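Local coordinates for protein fimbrial subunit type 1 (Actinomyces oris, PDB 3UXF) that forms the repeating shaft of the type 1 fimbriae, as the major pilin subunit displayed on the cell surface, at residues Gly374-Val379 / Glu409-Thr414; Val356-Thr361 / Val420-Leu425; Leu45-Cys50 / Val176-Thr181. One frame throughout, in Å; residues are numbered along the deposited sequence.

Contact 1 of 3, residues Gly374-Val379 / Glu409-Thr414; sequences GAQFQV and EKTFTT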
loop_
_atom_site.group_PDB
_atom_site.type_symbol
_atom_site.label_atom_id
_atom_site.label_comp_id
_atom_site.label_asym_id
_atom_site.label_seq_id
_atom_site.Cartn_x
_atom_site.Cartn_y
_atom_site.Cartn_z
ATOM N N GLY A 374 -10.191 -37.443 -23.957
ATOM C CA GLY A 374 -10.294 -36.819 -25.252
ATOM C C GLY A 374 -11.376 -35.763 -25.380
ATOM O O GLY A 374 -11.601 -35.242 -26.458
ATOM N N ALA A 375 -12.059 -35.468 -24.283
ATOM C CA ALA A 375 -12.975 -34.351 -24.270
ATOM C C ALA A 375 -12.135 -33.079 -24.199
ATOM O O ALA A 375 -11.147 -33.026 -23.465
ATOM C CB ALA A 375 -13.902 -34.430 -23.034
ATOM N N GLN A 376 -12.505 -32.076 -24.978
ATOM C CA GLN A 376 -11.761 -30.800 -24.970
ATOM C C GLN A 376 -12.637 -29.655 -24.499
ATOM O O GLN A 376 -13.853 -29.617 -24.766
ATOM C CB GLN A 376 -11.202 -30.500 -26.363
ATOM C CG GLN A 376 -10.271 -31.616 -26.836
ATOM C CD GLN A 376 -9.456 -31.174 -28.014
ATOM O OE1 GLN A 376 -9.961 -30.573 -28.954
ATOM N NE2 GLN A 376 -8.155 -31.413 -27.933
ATOM N N PHE A 377 -12.011 -28.724 -23.804
ATOM C CA PHE A 377 -12.693 -27.568 -23.271
ATOM C C PHE A 377 -11.904 -26.304 -23.474
ATOM O O PHE A 377 -10.673 -26.328 -23.496
ATOM C CB PHE A 377 -12.894 -27.753 -21.779
ATOM C CG PHE A 377 -13.794 -28.889 -21.440
ATOM C CD1 PHE A 377 -15.148 -28.661 -21.210
ATOM C CD2 PHE A 377 -13.289 -30.180 -21.313
ATOM C CE1 PHE A 377 -16.029 -29.743 -20.885
ATOM C CE2 PHE A 377 -14.149 -31.254 -20.989
ATOM C CZ PHE A 377 -15.520 -31.025 -20.763
ATOM N N GLN A 378 -12.623 -25.199 -23.566
ATOM C CA GLN A 378 -12.003 -23.883 -23.483
ATOM C C GLN A 378 -12.747 -23.139 -22.381
ATOM O O GLN A 378 -13.799 -23.603 -21.920
ATOM C CB GLN A 378 -12.125 -23.122 -24.794
ATOM C CG GLN A 378 -11.423 -23.903 -25.885
ATOM C CD GLN A 378 -11.177 -23.085 -27.127
ATOM O OE1 GLN A 378 -12.092 -22.449 -27.675
ATOM N NE2 GLN A 378 -9.921 -23.093 -27.591
ATOM N N VAL A 379 -12.182 -22.010 -21.941
ATOM C CA VAL A 379 -12.739 -21.287 -20.779
ATOM C C VAL A 379 -12.968 -19.828 -21.133
ATOM O O VAL A 379 -12.132 -19.209 -21.819
ATOM C CB VAL A 379 -11.767 -21.328 -19.573
ATOM C CG1 VAL A 379 -12.432 -20.712 -18.319
ATOM C CG2 VAL A 379 -11.284 -22.783 -19.299
ATOM N N GLU A 409 -2.190 -21.468 -22.497
ATOM C CA GLU A 409 -2.975 -22.439 -23.233
ATOM C C GLU A 409 -4.421 -22.011 -23.387
ATOM O O GLU A 409 -4.941 -21.288 -22.530
ATOM C CB GLU A 409 -2.946 -23.773 -22.484
ATOM C CG GLU A 409 -1.532 -24.327 -22.296
ATOM C CD GLU A 409 -0.843 -24.670 -23.621
ATOM O OE1 GLU A 409 -1.528 -24.903 -24.639
ATOM O OE2 GLU A 409 0.402 -24.701 -23.646
ATOM N N LYS A 410 -5.078 -22.468 -24.456
ATOM C CA LYS A 410 -6.487 -22.154 -24.625
ATOM C C LYS A 410 -7.360 -23.383 -24.609
ATOM O O LYS A 410 -8.565 -23.234 -24.452
ATOM C CB LYS A 410 -6.776 -21.398 -25.930
ATOM C CG LYS A 410 -6.283 -19.966 -25.931
ATOM C CD LYS A 410 -6.555 -19.260 -27.269
ATOM C CE LYS A 410 -5.377 -19.474 -28.215
ATOM N NZ LYS A 410 -5.667 -19.135 -29.654
ATOM N N THR A 411 -6.781 -24.566 -24.781
ATOM C CA THR A 411 -7.591 -25.792 -24.928
ATOM C C THR A 411 -7.130 -26.833 -23.944
ATOM O O THR A 411 -5.917 -27.048 -23.775
ATOM C CB THR A 411 -7.544 -26.340 -26.378
ATOM O OG1 THR A 411 -7.994 -25.329 -27.285
ATOM C CG2 THR A 411 -8.448 -27.569 -26.515
ATOM N N PHE A 412 -8.074 -27.478 -23.252
ATOM C CA PHE A 412 -7.726 -28.379 -22.173
ATOM C C PHE A 412 -8.366 -29.724 -22.476
ATOM O O PHE A 412 -9.577 -29.781 -22.707
ATOM C CB PHE A 412 -8.186 -27.792 -20.822
ATOM C CG PHE A 412 -7.561 -26.493 -20.555
ATOM C CD1 PHE A 412 -8.133 -25.331 -21.055
ATOM C CD2 PHE A 412 -6.312 -26.418 -19.951
ATOM C CE1 PHE A 412 -7.490 -24.086 -20.912
ATOM C CE2 PHE A 412 -5.669 -25.195 -19.790
ATOM C CZ PHE A 412 -6.255 -24.033 -20.269
ATOM N N THR A 413 -7.554 -30.787 -22.524
ATOM C CA THR A 413 -8.039 -32.091 -22.973
ATOM C C THR A 413 -7.982 -33.139 -21.852
ATOM O O THR A 413 -6.918 -33.305 -21.211
ATOM C CB THR A 413 -7.183 -32.605 -24.160
ATOM O OG1 THR A 413 -7.255 -31.647 -25.221
ATOM C CG2 THR A 413 -7.724 -33.956 -24.669
ATOM N N THR A 414 -9.106 -33.848 -21.616
ATOM C CA THR A 414 -9.117 -34.873 -20.576
ATOM C C THR A 414 -8.237 -36.071 -20.976
ATOM O O THR A 414 -8.197 -36.470 -22.156
ATOM C CB THR A 414 -10.521 -35.381 -20.223
ATOM O OG1 THR A 414 -11.211 -35.825 -21.391
ATOM C CG2 THR A 414 -11.329 -34.249 -19.516
HETATM O O HOH W 1 -9.585 -21.352 -22.821
#
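Gly374 opens the pairing with a nearly linear bond from its N to Thr414 O, 2.9 Å, the donor standing above the carbonyl plane. Its positive phi of 85° would press a CB against the preceding carbonyl, which suits glycine at this bend into the strand. Ala375 is clasped through its backbone: its N donates to Thr414 OG1 and its O accepts from Thr414 N at 2.9 Å. Thr414 OG1 is turned back between its own N and carbonyl carbon (chi1 54°), a rotation that lets it reach both Ala375 N and Tyr372 O. Gln376 faces Thr413 as a non-hydrogen-bonded antiparallel pair. Its side chain runs alongside that of Thr413, pointing the same way, and NE2 donates to Thr413 OG1 at 2.9 Å, the hydroxyl lying 24° off the amide plane; CB meanwhile rests on the methyl CG2 of Thr411. Phe377 and Phe412 form the next, hydrogen-bonded pair, exchanging two backbone bonds. Both rings go to the face opposite Gln376 and Thr413, and Phe412 O lies at the edge of the Phe377 ring. Gln378 repeats the amide-to-hydroxyl bond: its NE2 donates a hydrogen bond to Thr411 OG1 at 3.0 Å, while CG brushes Lys410 O at 3.3 Å. At Val379 direct pairing gives way to a water that accepts from Val379 N and can donate to Lys410 O. CG2 of Val379 still touches Phe412 CE1, 4.3 Å away. The other edge of 376-379 pairs with strand 444-451, so the strand is flanked on both sides, and the Phe377 and Phe412 rings pack against Leu358 of strand 344-362 and Val420 and Ile422 of strand 419-426, respectively.

Contact 2 of 3, residues Val356-Thr361 / Val420-Leu425; sequences VILTKT and VEINYL. Unlike the reference sequence in segment 356-361: Ile357 (reference Val).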
loop_
_atom_site.group_PDB
_atom_site.type_symbol
_atom_site.label_atom_id
_atom_site.label_comp_id
_atom_site.label_asym_id
_atom_site.label_seq_id
_atom_site.Cartn_x
_atom_site.Cartn_y
_atom_site.Cartn_z
ATOM N N VAL A 356 -8.070 -25.575 -11.207
ATOM C CA VAL A 356 -9.345 -26.239 -11.415
ATOM C C VAL A 356 -9.043 -27.657 -11.852
ATOM O O VAL A 356 -8.226 -27.865 -12.746
ATOM C CB VAL A 356 -10.154 -25.539 -12.524
ATOM C CG1 VAL A 356 -11.392 -26.325 -12.852
ATOM C CG2 VAL A 356 -10.501 -24.092 -12.065
ATOM N N ILE A 357 -9.667 -28.644 -11.212
ATOM C CA ILE A 357 -9.563 -30.021 -11.715
ATOM C C ILE A 357 -10.896 -30.379 -12.347
ATOM O O ILE A 357 -11.919 -30.377 -11.650
ATOM C CB ILE A 357 -9.226 -31.036 -10.608
ATOM C CG1 ILE A 357 -7.867 -30.710 -10.008
ATOM C CG2 ILE A 357 -9.144 -32.424 -11.203
ATOM C CD1 ILE A 357 -7.531 -31.521 -8.723
ATOM N N LEU A 358 -10.896 -30.643 -13.656
ATOM C CA LEU A 358 -12.122 -30.951 -14.368
ATOM C C LEU A 358 -12.191 -32.467 -14.480
ATOM O O LEU A 358 -11.278 -33.084 -15.038
ATOM C CB LEU A 358 -12.058 -30.286 -15.744
ATOM C CG LEU A 358 -13.290 -30.311 -16.653
ATOM C CD1 LEU A 358 -13.036 -29.371 -17.851
ATOM C CD2 LEU A 358 -13.589 -31.700 -17.167
ATOM N N THR A 359 -13.263 -33.058 -13.948
ATOM C CA THR A 359 -13.523 -34.489 -14.135
ATOM C C THR A 359 -14.658 -34.680 -15.124
ATOM O O THR A 359 -15.742 -34.101 -14.973
ATOM C CB THR A 359 -13.926 -35.163 -12.826
ATOM O OG1 THR A 359 -12.826 -35.081 -11.917
ATOM C CG2 THR A 359 -14.289 -36.658 -13.055
ATOM N N LYS A 360 -14.405 -35.481 -16.149
ATOM C CA LYS A 360 -15.405 -35.746 -17.166
ATOM C C LYS A 360 -16.062 -37.093 -16.924
ATOM O O LYS A 360 -15.388 -38.093 -16.701
ATOM C CB LYS A 360 -14.778 -35.715 -18.560
ATOM C CG LYS A 360 -15.776 -35.885 -19.692
ATOM C CD LYS A 360 -16.634 -34.646 -19.868
ATOM C CE LYS A 360 -17.436 -34.708 -21.153
ATOM N NZ LYS A 360 -18.587 -35.643 -21.059
ATOM N N THR A 361 -17.385 -37.110 -16.969
ATOM C CA THR A 361 -18.128 -38.346 -16.807
ATOM C C THR A 361 -19.319 -38.351 -17.755
ATOM O O THR A 361 -19.401 -37.531 -18.665
ATOM C CB THR A 361 -18.587 -38.556 -15.351
ATOM O OG1 THR A 361 -19.016 -39.910 -15.174
ATOM C CG2 THR A 361 -19.727 -37.617 -15.003
ATOM N N VAL A 420 -8.681 -33.293 -16.397
ATOM C CA VAL A 420 -7.660 -32.362 -16.878
ATOM C C VAL A 420 -7.570 -31.235 -15.873
ATOM O O VAL A 420 -8.585 -30.849 -15.282
ATOM C CB VAL A 420 -7.933 -31.807 -18.303
ATOM C CG1 VAL A 420 -9.233 -31.006 -18.367
ATOM C CG2 VAL A 420 -6.756 -30.958 -18.806
ATOM N N GLU A 421 -6.363 -30.736 -15.655
ATOM C CA GLU A 421 -6.199 -29.559 -14.783
ATOM C C GLU A 421 -6.171 -28.303 -15.620
ATOM O O GLU A 421 -5.555 -28.262 -16.697
ATOM C CB GLU A 421 -4.913 -29.649 -13.962
ATOM C CG GLU A 421 -4.919 -30.847 -13.053
ATOM C CD GLU A 421 -3.809 -30.855 -12.030
ATOM O OE1 GLU A 421 -2.857 -30.056 -12.143
ATOM O OE2 GLU A 421 -3.922 -31.671 -11.092
ATOM N N ILE A 422 -6.855 -27.275 -15.125
ATOM C CA ILE A 422 -6.823 -25.964 -15.755
ATOM C C ILE A 422 -6.085 -25.060 -14.763
ATOM O O ILE A 422 -6.624 -24.670 -13.709
ATOM C CB ILE A 422 -8.236 -25.461 -16.045
ATOM C CG1 ILE A 422 -8.942 -26.458 -16.991
ATOM C CG2 ILE A 422 -8.165 -24.074 -16.657
ATOM C CD1 ILE A 422 -10.375 -26.118 -17.263
ATOM N N ASN A 423 -4.819 -24.772 -15.080
ATOM C CA ASN A 423 -3.934 -24.066 -14.163
ATOM C C ASN A 423 -3.450 -22.779 -14.777
ATOM O O ASN A 423 -2.724 -22.854 -15.771
ATOM C CB ASN A 423 -2.668 -24.899 -13.925
ATOM C CG ASN A 423 -2.947 -26.248 -13.278
ATOM O OD1 ASN A 423 -3.877 -26.376 -12.460
ATOM N ND2 ASN A 423 -2.151 -27.232 -13.607
ATOM N N TYR A 424 -3.766 -21.600 -14.238
ATOM C CA TYR A 424 -4.591 -21.387 -13.059
ATOM C C TYR A 424 -5.485 -20.185 -13.350
ATOM O O TYR A 424 -5.169 -19.375 -14.214
ATOM C CB TYR A 424 -3.711 -21.069 -11.851
ATOM C CG TYR A 424 -2.615 -22.077 -11.609
ATOM C CD1 TYR A 424 -2.824 -23.167 -10.782
ATOM C CD2 TYR A 424 -1.372 -21.941 -12.209
ATOM C CE1 TYR A 424 -1.834 -24.091 -10.558
ATOM C CE2 TYR A 424 -0.372 -22.867 -11.992
ATOM C CZ TYR A 424 -0.611 -23.942 -11.164
ATOM O OH TYR A 424 0.370 -24.872 -10.935
ATOM N N LEU A 425 -6.591 -20.067 -12.620
ATOM C CA LEU A 425 -7.530 -18.972 -12.822
ATOM C C LEU A 425 -7.639 -18.070 -11.596
ATOM O O LEU A 425 -7.700 -18.551 -10.472
ATOM C CB LEU A 425 -8.914 -19.519 -13.175
ATOM C CG LEU A 425 -9.115 -19.984 -14.617
ATOM C CD1 LEU A 425 -10.266 -20.971 -14.704
ATOM C CD2 LEU A 425 -9.351 -18.799 -15.528
#
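Val356 and Ile422 satisfy each other completely along the backbone: Val356 N donates to Ile422 O at 3.0 Å, and Ile422 N returns the bond to Val356 O at 2.8 Å. Two residues on, Leu358 N reaches Val420 O at 2.8 Å while Val420 N gives to Leu358 O, closing a second hydrogen-bonded antiparallel pair. Ile357 and Glu421 form the non-hydrogen-bonded pair between them. The backbone of Ile357 turns the other way and is bonded to Thr478 and Val480 of strand 478-484. On the Ile357 face, the polar ends of Glu421 and Asn423 are gathered together. Asn423 ND2 donates to Glu421 OE1 at 3.3 Å, in the plane of its amide and on the anti lone pair of the carboxylate; the same OE1 forms a salt bridge with Lys355, whose NZ also hydrogen-bonds Asn423 OD1. The other face is apolar. Val356 CB meets Ile422 CB at 4.0 Å and its CG2 touches Leu425 CD1. Leu358 CB lies 3.9 Å from Val420 CG1, and CG, anti to the backbone N (chi1 -173°), carries CD1 on toward Ile422 CD1. Past this pairing, the Lys360 nitrogen is consumed in an isopeptide bond to Asp484 and spends its N-H on Thr361 O, 3.2 Å from NZ. An antiparallel strand on one edge, a parallel one on the other, and a lysine on the first strand joined by an isopeptide bond to an Asn or Asp side chain of the last, here Asp484, are characteristic of the prealbumin-like, CnaB-type domains of Gram-positive pilins.

Contact 3 of 3, residues Leu45-Cys50 / Val176-Thr181; sequences LTVHKC and VYPKNT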
loop_
_atom_site.group_PDB
_atom_site.type_symbol
_atom_site.label_atom_id
_atom_site.label_comp_id
_atom_site.label_asym_id
_atom_site.label_seq_id
_atom_site.Cartn_x
_atom_site.Cartn_y
_atom_site.Cartn_z
ATOM N N LEU A 45 3.683 17.901 29.713
ATOM C CA LEU A 45 3.406 17.922 28.278
ATOM C C LEU A 45 3.303 16.469 27.842
ATOM O O LEU A 45 4.260 15.746 28.014
ATOM C CB LEU A 45 4.543 18.604 27.524
ATOM C CG LEU A 45 4.411 18.472 26.001
ATOM C CD1 LEU A 45 3.111 19.089 25.492
ATOM C CD2 LEU A 45 5.652 19.090 25.315
ATOM N N THR A 46 2.175 16.062 27.271
ATOM C CA THR A 46 1.980 14.663 26.875
ATOM C C THR A 46 1.764 14.648 25.373
ATOM O O THR A 46 0.800 15.226 24.876
ATOM C CB THR A 46 0.768 14.070 27.579
ATOM O OG1 THR A 46 1.001 14.108 28.994
ATOM C CG2 THR A 46 0.586 12.583 27.186
ATOM N N VAL A 47 2.695 14.038 24.647
ATOM C CA VAL A 47 2.600 13.954 23.180
ATOM C C VAL A 47 2.055 12.566 22.821
ATOM O O VAL A 47 2.590 11.574 23.294
ATOM C CB VAL A 47 4.009 14.156 22.576
ATOM C CG1 VAL A 47 3.982 14.173 21.013
ATOM C CG2 VAL A 47 4.615 15.472 23.094
ATOM N N HIS A 48 0.970 12.527 22.044
ATOM C CA HIS A 48 0.317 11.266 21.676
ATOM C C HIS A 48 0.767 10.892 20.255
ATOM O O HIS A 48 0.434 11.599 19.305
ATOM C CB HIS A 48 -1.190 11.460 21.693
ATOM C CG HIS A 48 -1.755 11.692 23.063
ATOM N ND1 HIS A 48 -2.530 10.760 23.721
ATOM C CD2 HIS A 48 -1.647 12.752 23.906
ATOM C CE1 HIS A 48 -2.871 11.228 24.909
ATOM N NE2 HIS A 48 -2.348 12.434 25.043
ATOM N N LYS A 49 1.545 9.812 20.130
ATOM C CA LYS A 49 2.051 9.383 18.828
ATOM C C LYS A 49 1.154 8.263 18.292
ATOM O O LYS A 49 0.990 7.222 18.932
ATOM C CB LYS A 49 3.500 8.910 18.955
ATOM C CG LYS A 49 4.087 8.364 17.623
ATOM C CD LYS A 49 4.302 9.486 16.607
ATOM C CE LYS A 49 4.786 8.877 15.247
ATOM N NZ LYS A 49 5.077 9.965 14.300
ATOM N N CYS A 50 0.564 8.524 17.128
ATOM C CA CYS A 50 -0.442 7.647 16.524
ATOM C C CYS A 50 -0.045 7.341 15.090
ATOM O O CYS A 50 0.572 8.157 14.426
ATOM C CB CYS A 50 -1.801 8.362 16.521
ATOM S SG CYS A 50 -2.343 8.942 18.162
ATOM N N VAL A 176 -0.920 16.944 23.333
ATOM C CA VAL A 176 -0.845 17.267 21.919
ATOM C C VAL A 176 -0.848 16.008 21.061
ATOM O O VAL A 176 -0.255 14.995 21.421
ATOM C CB VAL A 176 0.395 18.127 21.594
ATOM C CG1 VAL A 176 0.237 19.522 22.174
ATOM C CG2 VAL A 176 1.652 17.470 22.126
ATOM N N TYR A 177 -1.535 16.087 19.927
ATOM C CA TYR A 177 -1.613 14.986 18.976
ATOM C C TYR A 177 -1.016 15.463 17.662
ATOM O O TYR A 177 -1.720 15.997 16.810
ATOM C CB TYR A 177 -3.067 14.556 18.772
ATOM C CG TYR A 177 -3.745 14.071 20.033
ATOM C CD1 TYR A 177 -3.927 12.716 20.271
ATOM C CD2 TYR A 177 -4.200 14.968 20.987
ATOM C CE1 TYR A 177 -4.543 12.271 21.421
ATOM C CE2 TYR A 177 -4.817 14.532 22.138
ATOM C CZ TYR A 177 -4.988 13.183 22.351
ATOM O OH TYR A 177 -5.600 12.745 23.499
ATOM N N PRO A 178 0.292 15.288 17.514
ATOM C CA PRO A 178 1.003 15.781 16.332
ATOM C C PRO A 178 0.539 15.136 15.033
ATOM O O PRO A 178 0.047 14.010 15.023
ATOM C CB PRO A 178 2.462 15.418 16.619
ATOM C CG PRO A 178 2.403 14.326 17.608
ATOM C CD PRO A 178 1.183 14.562 18.433
ATOM N N LYS A 179 0.708 15.873 13.945
ATOM C CA LYS A 179 0.315 15.426 12.617
ATOM C C LYS A 179 1.469 14.737 11.891
ATOM O O LYS A 179 2.611 15.184 11.954
ATOM C CB LYS A 179 -0.142 16.653 11.807
ATOM C CG LYS A 179 -0.551 16.346 10.357
ATOM C CD LYS A 179 -0.658 17.626 9.489
ATOM C CE LYS A 179 -2.110 18.061 9.280
ATOM N NZ LYS A 179 -2.968 16.986 8.683
ATOM N N ASN A 180 1.155 13.669 11.153
ATOM C CA ASN A 180 2.150 13.074 10.276
ATOM C C ASN A 180 2.646 13.991 9.168
ATOM O O ASN A 180 1.866 14.706 8.528
ATOM C CB ASN A 180 1.557 11.834 9.629
ATOM C CG ASN A 180 1.530 10.651 10.544
ATOM O OD1 ASN A 180 2.165 10.639 11.600
ATOM N ND2 ASN A 180 0.843 9.601 10.110
ATOM N N THR A 181 3.940 13.945 8.894
ATOM C CA THR A 181 4.498 14.716 7.801
ATOM C C THR A 181 4.084 14.187 6.444
ATOM O O THR A 181 4.153 14.920 5.454
ATOM C CB THR A 181 6.033 14.664 7.807
ATOM O OG1 THR A 181 6.474 13.301 7.863
ATOM C CG2 THR A 181 6.585 15.428 9.010
HETATM O O HOH W 2 -0.974 12.238 16.746
HETATM O O HOH W 3 2.787 8.209 12.750
HETATM O O HOH W 4 2.819 11.736 13.847
HETATM O O HOH W 5 1.059 11.017 15.549
#
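His48 lies against Tyr177, the two side chains running side by side in the same direction. Its CB sits 3.3 Å from Tyr177 CD1, and CG, placed anti to the carbonyl carbon (chi1 -68°), comes over the phenol ring, 3.3 Å from CE1. Farther round, ND1 also lies near Tyr177 CE1, while at the ring edge CD2 lies 3.6 Å from Val176 O. CE1 of the imidazole approaches Tyr177 OH, itself hydrogen-bonded to Asp66 N, and at the tip NE2 hydrogen-bonds His175. The result is an offset stack, centroids 4.1 Å apart and planes at 22°. Behind it the backbones join in a short parallel bridge: Val176 N donates to Thr46 O, and His48 N to Val176 O at 2.8 Å. The methyl CG2 of Val47 touches CG2 of Val176 at 3.7 Å, and CG1 touches CG and CD of Pro178. One water can bridge His48 O and Pro178 O; a second accepts from Cys50 N and can donate to Pro178 O. Another links Lys49 NZ, salt-bridged to Glu142, to OD1 of Asn180, whose ND2 bonds Glu51 O. Beyond the bridge, water carries most polar contacts, so the join depends little on direct side-chain hydrogen bonds.

Overall arrangement
Contact 3 comes first along the chain and belongs to the N-terminal D1 domain; contacts 1 and 2 share the C-terminal prealbumin-like domain on the opposite side of the chain's centre, their centres about 61 and 55 Å from that of contact 3. Between them lies the middle part of the elongated molecule. Contacts 1 and 2 are nested, contact 1 within the loop that contact 2 closes, with centres about 9 Å apart. They belong to two different sheets that face each other: Thr413 O meets Val420 CG2 at 3.4 Å, and both contribute to the core of one sandwich. Strand pairing thus occurs in the domains at both ends of the elongated pilin.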